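Local coordinates for protein CRISPR-associated endonuclease Cas12b (Alicyclobacillus acidoterrestris, PDB 5U31) that uses a guide RNA to recognise PAM-bearing target DNA and, in its unmutated form, cuts it with a metal-dependent RuvC nuclease site, at residues Arg636-Arg647 and Glu760-Phe771. The protein carries 3 engineered substitutions. Residues are numbered along the deposited sequence; the frame is centred on the assembly and turned at random.
Sequences REERQRTLRQLR and EQIEYLERQYKF. With SO4 (sulfate ion), chain G; nucleotides of chain B.
With chi1 at 87°, R639 starts its side chain between its own backbone N and carbonyl carbon, and a bend at chi3 lays the guanidinium over Y764, whose CG stands anti to its backbone N. The two flat groups stack with centres 3.8 Å apart and planes 25° from parallel, a cation-pi pair that a long, flat cation suits well. Q640, the N-cap residue of the helix that follows, sends an extended chain past the edge of the same ring. Its OE1 accepts a hydrogen bond from R767 NE (2.9 Å), the donor lying above the carbonyl plane; this buried amide thereby helps fix how the arginine is turned. Beyond it, R644 and R647 converge with R767 on a sulfate, probably from the crystallisation liquor. R644 NH1 donates to sulfate O1, and the bonds from R647 are weak; R767 sits too close to the ion for its geometry to be trusted. The anion would offset the charge of three arginines brought so close. Farther along, branched and aromatic side chains take over: L643 CD1 packs on F771 CB at 3.7 Å, and L646 CB meets F771 CZ at 3.5 Å. On helix 760-771, Q768 reads U37 of the RNA (chain B) with both ends of its amide, accepting from N3 and donating to O4, a pairing that suits a carboxamide. Inclined at 30°, helices 641-647 and 760-771 pack the bridge helix against an sgRNA-binding REC2 helix, beside the central channel where Cas12b holds its guide.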
loop_
_atom_site.group_PDB
_atom_site.type_symbol
_atom_site.label_atom_id
_atom_site.label_comp_id
_atom_site.label_asym_id
_atom_site.label_seq_id
_atom_site.Cartn_x
_atom_site.Cartn_y
_atom_site.Cartn_z
ATOM N N ARG A 636 -5.988 28.340 -5.000
ATOM C CA ARG A 636 -5.267 27.395 -4.157
ATOM C C ARG A 636 -4.446 28.108 -3.092
ATOM O O ARG A 636 -4.246 27.568 -1.998
ATOM C CB ARG A 636 -4.376 26.510 -5.022
ATOM C CG ARG A 636 -5.161 25.651 -5.970
ATOM C CD ARG A 636 -4.293 25.127 -7.076
ATOM N NE ARG A 636 -5.070 24.327 -8.009
ATOM C CZ ARG A 636 -4.571 23.771 -9.106
ATOM N NH1 ARG A 636 -3.289 23.936 -9.404
ATOM N NH2 ARG A 636 -5.353 23.053 -9.899
ATOM N N GLU A 637 -3.955 29.311 -3.390
ATOM C CA GLU A 637 -3.266 30.085 -2.365
ATOM C C GLU A 637 -4.253 30.602 -1.323
ATOM O O GLU A 637 -4.008 30.488 -0.116
ATOM C CB GLU A 637 -2.486 31.236 -3.008
ATOM C CG GLU A 637 -1.267 30.790 -3.828
ATOM C CD GLU A 637 -0.665 31.914 -4.670
ATOM O OE1 GLU A 637 -1.051 33.087 -4.470
ATOM O OE2 GLU A 637 0.193 31.624 -5.535
ATOM N N GLU A 638 -5.392 31.135 -1.774
ATOM C CA GLU A 638 -6.371 31.699 -0.850
ATOM C C GLU A 638 -7.015 30.620 0.014
ATOM O O GLU A 638 -7.296 30.855 1.196
ATOM C CB GLU A 638 -7.430 32.476 -1.633
ATOM C CG GLU A 638 -6.847 33.569 -2.527
ATOM C CD GLU A 638 -7.757 33.939 -3.691
ATOM O OE1 GLU A 638 -8.867 33.373 -3.789
ATOM O OE2 GLU A 638 -7.359 34.798 -4.509
ATOM N N ARG A 639 -7.242 29.428 -0.544
ATOM C CA ARG A 639 -7.918 28.378 0.213
ATOM C C ARG A 639 -7.125 27.945 1.441
ATOM O O ARG A 639 -7.693 27.319 2.342
ATOM C CB ARG A 639 -8.190 27.168 -0.684
ATOM C CG ARG A 639 -7.038 26.193 -0.741
ATOM C CD ARG A 639 -7.141 25.234 -1.909
ATOM N NE ARG A 639 -8.261 24.310 -1.790
ATOM C CZ ARG A 639 -8.263 23.096 -2.329
ATOM N NH1 ARG A 639 -7.200 22.672 -3.002
ATOM N NH2 ARG A 639 -9.315 22.303 -2.190
ATOM N N GLN A 640 -5.831 28.265 1.502
ATOM C CA GLN A 640 -4.992 27.917 2.642
ATOM C C GLN A 640 -4.398 29.146 3.317
ATOM O O GLN A 640 -3.437 29.020 4.082
ATOM C CB GLN A 640 -3.872 26.972 2.214
ATOM C CG GLN A 640 -4.350 25.635 1.704
ATOM C CD GLN A 640 -3.205 24.744 1.298
ATOM O OE1 GLN A 640 -3.227 23.538 1.542
ATOM N NE2 GLN A 640 -2.189 25.333 0.671
ATOM N N ARG A 641 -4.946 30.332 3.045
ATOM C CA ARG A 641 -4.386 31.562 3.595
ATOM C C ARG A 641 -4.518 31.597 5.112
ATOM O O ARG A 641 -3.520 31.729 5.830
ATOM C CB ARG A 641 -5.074 32.773 2.960
ATOM C CG ARG A 641 -4.539 34.127 3.403
ATOM C CD ARG A 641 -4.893 35.197 2.379
ATOM N NE ARG A 641 -4.394 34.842 1.051
ATOM C CZ ARG A 641 -4.646 35.525 -0.061
ATOM N NH1 ARG A 641 -5.400 36.616 -0.020
ATOM N NH2 ARG A 641 -4.143 35.114 -1.219
ATOM N N THR A 642 -5.749 31.476 5.619
ATOM C CA THR A 642 -5.961 31.547 7.062
ATOM C C THR A 642 -5.355 30.348 7.780
ATOM O O THR A 642 -4.929 30.477 8.934
ATOM C CB THR A 642 -7.453 31.656 7.388
ATOM O OG1 THR A 642 -8.156 30.550 6.810
ATOM C CG2 THR A 642 -8.032 32.963 6.849
ATOM N N LEU A 643 -5.306 29.181 7.133
ATOM C CA LEU A 643 -4.638 28.041 7.752
ATOM C C LEU A 643 -3.164 28.347 7.993
ATOM O O LEU A 643 -2.668 28.212 9.118
ATOM C CB LEU A 643 -4.804 26.787 6.892
ATOM C CG LEU A 643 -4.004 25.546 7.309
ATOM C CD1 LEU A 643 -4.261 25.170 8.752
ATOM C CD2 LEU A 643 -4.320 24.373 6.401
ATOM N N ARG A 644 -2.451 28.786 6.951
ATOM C CA ARG A 644 -1.029 29.078 7.111
ATOM C C ARG A 644 -0.801 30.215 8.095
ATOM O O ARG A 644 0.249 30.272 8.745
ATOM C CB ARG A 644 -0.394 29.403 5.759
ATOM C CG ARG A 644 -0.367 28.225 4.799
ATOM C CD ARG A 644 0.443 28.521 3.546
ATOM N NE ARG A 644 0.342 27.429 2.581
ATOM C CZ ARG A 644 1.138 26.365 2.566
ATOM N NH1 ARG A 644 2.106 26.243 3.465
ATOM N NH2 ARG A 644 0.967 25.419 1.651
ATOM N N GLN A 645 -1.768 31.124 8.226
ATOM C CA GLN A 645 -1.666 32.165 9.242
ATOM C C GLN A 645 -1.687 31.560 10.638
ATOM O O GLN A 645 -0.782 31.791 11.448
ATOM C CB GLN A 645 -2.807 33.171 9.080
ATOM C CG GLN A 645 -2.702 34.043 7.852
ATOM C CD GLN A 645 -3.805 35.072 7.794
ATOM O OE1 GLN A 645 -4.970 34.765 8.049
ATOM N NE2 GLN A 645 -3.444 36.306 7.474
ATOM N N LEU A 646 -2.722 30.771 10.934
ATOM C CA LEU A 646 -2.847 30.177 12.259
ATOM C C LEU A 646 -1.664 29.276 12.580
ATOM O O LEU A 646 -1.229 29.211 13.736
ATOM C CB LEU A 646 -4.158 29.397 12.356
ATOM C CG LEU A 646 -5.441 30.190 12.091
ATOM C CD1 LEU A 646 -6.615 29.250 11.955
ATOM C CD2 LEU A 646 -5.706 31.210 13.185
ATOM N N ARG A 647 -1.121 28.589 11.574
ATOM C CA ARG A 647 -0.019 27.668 11.825
ATOM C C ARG A 647 1.208 28.407 12.352
ATOM O O ARG A 647 1.837 27.962 13.320
ATOM C CB ARG A 647 0.312 26.887 10.551
ATOM C CG ARG A 647 1.259 25.724 10.774
ATOM C CD ARG A 647 2.057 25.413 9.522
ATOM N NE ARG A 647 1.275 24.686 8.530
ATOM C CZ ARG A 647 1.717 24.379 7.316
ATOM N NH1 ARG A 647 0.941 23.709 6.476
ATOM N NH2 ARG A 647 2.936 24.744 6.939
ATOM N N GLU A 760 -2.733 17.234 -4.106
ATOM C CA GLU A 760 -2.704 18.489 -3.364
ATOM C C GLU A 760 -3.991 18.712 -2.578
ATOM O O GLU A 760 -3.962 19.271 -1.475
ATOM C CB GLU A 760 -2.450 19.672 -4.301
ATOM C CG GLU A 760 -2.350 21.000 -3.566
ATOM C CD GLU A 760 -2.498 22.185 -4.489
ATOM O OE1 GLU A 760 -2.247 22.016 -5.704
ATOM O OE2 GLU A 760 -2.872 23.280 -4.007
ATOM N N GLN A 761 -5.135 18.304 -3.128
ATOM C CA GLN A 761 -6.372 18.503 -2.382
ATOM C C GLN A 761 -6.460 17.561 -1.191
ATOM O O GLN A 761 -6.940 17.948 -0.119
ATOM C CB GLN A 761 -7.580 18.323 -3.288
ATOM C CG GLN A 761 -8.733 19.197 -2.837
ATOM C CD GLN A 761 -9.779 18.448 -2.041
ATOM O OE1 GLN A 761 -9.797 17.217 -2.026
ATOM N NE2 GLN A 761 -10.668 19.190 -1.385
ATOM N N ILE A 762 -6.017 16.316 -1.361
ATOM C CA ILE A 762 -5.979 15.399 -0.228
ATOM C C ILE A 762 -5.038 15.934 0.840
ATOM O O ILE A 762 -5.313 15.832 2.041
ATOM C CB ILE A 762 -5.578 13.989 -0.696
ATOM C CG1 ILE A 762 -6.645 13.430 -1.638
ATOM C CG2 ILE A 762 -5.373 13.068 0.491
ATOM C CD1 ILE A 762 -6.264 12.123 -2.286
ATOM N N GLU A 763 -3.930 16.548 0.420
ATOM C CA GLU A 763 -3.022 17.147 1.390
ATOM C C GLU A 763 -3.591 18.447 1.948
ATOM O O GLU A 763 -3.320 18.797 3.103
ATOM C CB GLU A 763 -1.650 17.372 0.757
ATOM C CG GLU A 763 -0.504 17.310 1.755
ATOM C CD GLU A 763 0.859 17.360 1.089
ATOM O OE1 GLU A 763 0.964 17.926 -0.021
ATOM O OE2 GLU A 763 1.825 16.826 1.674
ATOM N N TYR A 764 -4.378 19.173 1.150
ATOM C CA TYR A 764 -5.138 20.294 1.688
ATOM C C TYR A 764 -6.035 19.841 2.833
ATOM O O TYR A 764 -6.197 20.556 3.829
ATOM C CB TYR A 764 -5.957 20.944 0.575
ATOM C CG TYR A 764 -7.078 21.836 1.054
ATOM C CD1 TYR A 764 -6.812 23.029 1.716
ATOM C CD2 TYR A 764 -8.406 21.497 0.824
ATOM C CE1 TYR A 764 -7.839 23.852 2.147
ATOM C CE2 TYR A 764 -9.438 22.310 1.249
ATOM C CZ TYR A 764 -9.151 23.486 1.909
ATOM O OH TYR A 764 -10.182 24.297 2.333
ATOM N N LEU A 765 -6.613 18.645 2.712
ATOM C CA LEU A 765 -7.364 18.062 3.817
ATOM C C LEU A 765 -6.433 17.607 4.935
ATOM O O LEU A 765 -6.690 17.880 6.113
ATOM C CB LEU A 765 -8.203 16.890 3.312
ATOM C CG LEU A 765 -9.186 17.165 2.174
ATOM C CD1 LEU A 765 -9.840 15.872 1.723
ATOM C CD2 LEU A 765 -10.235 18.174 2.603
ATOM N N GLU A 766 -5.347 16.909 4.583
ATOM C CA GLU A 766 -4.403 16.435 5.589
ATOM C C GLU A 766 -3.817 17.589 6.389
ATOM O O GLU A 766 -3.611 17.468 7.602
ATOM C CB GLU A 766 -3.279 15.642 4.928
ATOM C CG GLU A 766 -3.687 14.298 4.370
ATOM C CD GLU A 766 -3.635 13.198 5.412
ATOM O OE1 GLU A 766 -3.633 13.518 6.624
ATOM O OE2 GLU A 766 -3.586 12.014 5.013
ATOM N N ARG A 767 -3.528 18.709 5.723
ATOM C CA ARG A 767 -2.957 19.852 6.422
ATOM C C ARG A 767 -3.880 20.334 7.530
ATOM O O ARG A 767 -3.419 20.712 8.613
ATOM C CB ARG A 767 -2.668 20.980 5.434
ATOM C CG ARG A 767 -1.201 21.168 5.109
ATOM C CD ARG A 767 -0.978 22.411 4.265
ATOM N NE ARG A 767 -1.025 22.120 2.837
ATOM C CZ ARG A 767 0.003 21.646 2.143
ATOM N NH1 ARG A 767 -0.122 21.411 0.844
ATOM N NH2 ARG A 767 1.156 21.402 2.748
ATOM N N GLN A 768 -5.193 20.313 7.284
ATOM C CA GLN A 768 -6.142 20.758 8.299
ATOM C C GLN A 768 -6.142 19.825 9.503
ATOM O O GLN A 768 -6.237 20.277 10.650
ATOM C CB GLN A 768 -7.546 20.844 7.709
ATOM C CG GLN A 768 -7.670 21.733 6.499
ATOM C CD GLN A 768 -9.065 21.686 5.917
ATOM O OE1 GLN A 768 -10.053 21.760 6.645
ATOM N NE2 GLN A 768 -9.155 21.546 4.603
ATOM N N TYR A 769 -6.053 18.520 9.259
ATOM C CA TYR A 769 -5.996 17.571 10.361
ATOM C C TYR A 769 -4.765 17.821 11.224
ATOM O O TYR A 769 -4.868 17.936 12.451
ATOM C CB TYR A 769 -6.008 16.144 9.813
ATOM C CG TYR A 769 -6.078 15.077 10.874
ATOM C CD1 TYR A 769 -7.302 14.600 11.334
ATOM C CD2 TYR A 769 -4.921 14.540 11.414
ATOM C CE1 TYR A 769 -7.364 13.622 12.305
ATOM C CE2 TYR A 769 -4.973 13.567 12.384
ATOM C CZ TYR A 769 -6.193 13.108 12.825
ATOM O OH TYR A 769 -6.228 12.135 13.794
ATOM N N LYS A 770 -3.592 17.937 10.593
ATOM C CA LYS A 770 -2.353 18.107 11.349
ATOM C C LYS A 770 -2.384 19.378 12.189
ATOM O O LYS A 770 -1.912 19.385 13.332
ATOM C CB LYS A 770 -1.146 18.124 10.411
ATOM C CG LYS A 770 -0.958 16.873 9.566
ATOM C CD LYS A 770 0.183 17.060 8.568
ATOM C CE LYS A 770 0.273 15.900 7.587
ATOM N NZ LYS A 770 1.422 16.051 6.646
ATOM N N PHE A 771 -2.926 20.469 11.645
ATOM C CA PHE A 771 -2.986 21.690 12.441
ATOM C C PHE A 771 -3.949 21.541 13.612
ATOM O O PHE A 771 -3.638 21.960 14.733
ATOM C CB PHE A 771 -3.394 22.889 11.590
ATOM C CG PHE A 771 -3.767 24.086 12.410
ATOM C CD1 PHE A 771 -2.789 24.857 13.014
ATOM C CD2 PHE A 771 -5.095 24.416 12.615
ATOM C CE1 PHE A 771 -3.127 25.946 13.788
ATOM C CE2 PHE A 771 -5.440 25.504 13.390
ATOM C CZ PHE A 771 -4.455 26.270 13.978
HETATM S S SO4 G . 3.603 22.582 3.899
HETATM O O1 SO4 G . 3.128 23.944 3.657
HETATM O O2 SO4 G . 5.011 22.629 4.271
HETATM O O3 SO4 G . 2.841 21.945 4.975
HETATM O O4 SO4 G . 3.466 21.803 2.672
ATOM P P U B 37 -18.846 18.215 3.022
ATOM O OP1 U B 37 -20.327 18.139 2.986
ATOM O OP2 U B 37 -18.170 19.410 3.577
ATOM O "O5'" U B 37 -18.365 16.999 3.920
ATOM C "C5'" U B 37 -16.985 16.794 4.197
ATOM C "C4'" U B 37 -16.691 16.832 5.681
ATOM O "O4'" U B 37 -15.284 17.146 5.830
ATOM C "C3'" U B 37 -17.449 17.910 6.448
ATOM O "O3'" U B 37 -17.659 17.531 7.819
ATOM C "C2'" U B 37 -16.500 19.097 6.373
ATOM O "O2'" U B 37 -16.651 20.032 7.415
ATOM C "C1'" U B 37 -15.127 18.424 6.420
ATOM N N1 U B 37 -14.113 19.153 5.641
ATOM C C2 U B 37 -12.963 19.603 6.262
ATOM O O2 U B 37 -12.727 19.413 7.441
ATOM N N3 U B 37 -12.090 20.285 5.449
ATOM C C4 U B 37 -12.254 20.571 4.106
ATOM O O4 U B 37 -11.387 21.199 3.494
ATOM C C5 U B 37 -13.472 20.077 3.540
ATOM C C6 U B 37 -14.334 19.408 4.309
ATOM P P G B 104 5.093 13.050 8.983
ATOM O OP1 G B 104 5.361 14.173 8.048
ATOM O OP2 G B 104 6.194 12.516 9.829
ATOM O "O5'" G B 104 3.875 13.409 9.940
ATOM C "C5'" G B 104 2.562 13.509 9.412
ATOM C "C4'" G B 104 1.525 13.486 10.500
ATOM O "O4'" G B 104 1.327 12.132 10.978
ATOM C "C3'" G B 104 1.875 14.261 11.752
ATOM O "O3'" G B 104 1.682 15.651 11.606
ATOM C "C2'" G B 104 0.976 13.616 12.798
ATOM O "O2'" G B 104 -0.358 14.079 12.667
ATOM C "C1'" G B 104 1.014 12.154 12.355
ATOM N N9 G B 104 2.035 11.382 13.082
ATOM C C8 G B 104 3.281 11.024 12.631
ATOM N N7 G B 104 3.952 10.335 13.512
ATOM C C5 G B 104 3.095 10.235 14.603
ATOM C C6 G B 104 3.270 9.597 15.857
ATOM O O6 G B 104 4.253 8.971 16.269
ATOM N N1 G B 104 2.148 9.742 16.668
ATOM C C2 G B 104 1.001 10.411 16.318
ATOM N N2 G B 104 0.026 10.437 17.240
ATOM N N3 G B 104 0.824 11.009 15.152
ATOM C C4 G B 104 1.905 10.879 14.352
ATOM P P C B 34 -13.477 15.850 -2.532
ATOM O OP1 C B 34 -12.304 15.015 -2.898
ATOM O OP2 C B 34 -13.340 16.929 -1.517
ATOM O "O5'" C B 34 -14.078 16.499 -3.859
ATOM C "C5'" C B 34 -13.229 17.181 -4.777
ATOM C "C4'" C B 34 -13.781 17.158 -6.178
ATOM O "O4'" C B 34 -14.834 16.168 -6.265
ATOM C "C3'" C B 34 -14.429 18.447 -6.670
ATOM O "O3'" C B 34 -13.481 19.340 -7.226
ATOM C "C2'" C B 34 -15.406 17.958 -7.727
ATOM O "O2'" C B 34 -14.734 17.769 -8.964
ATOM C "C1'" C B 34 -15.811 16.585 -7.190
ATOM N N1 C B 34 -17.142 16.566 -6.542
ATOM C C2 C B 34 -18.279 16.731 -7.341
ATOM O O2 C B 34 -18.139 16.927 -8.556
ATOM N N3 C B 34 -19.508 16.690 -6.775
ATOM C C4 C B 34 -19.626 16.480 -5.466
ATOM N N4 C B 34 -20.855 16.447 -4.946
ATOM C C5 C B 34 -18.484 16.291 -4.634
ATOM C C6 C B 34 -17.272 16.335 -5.204
#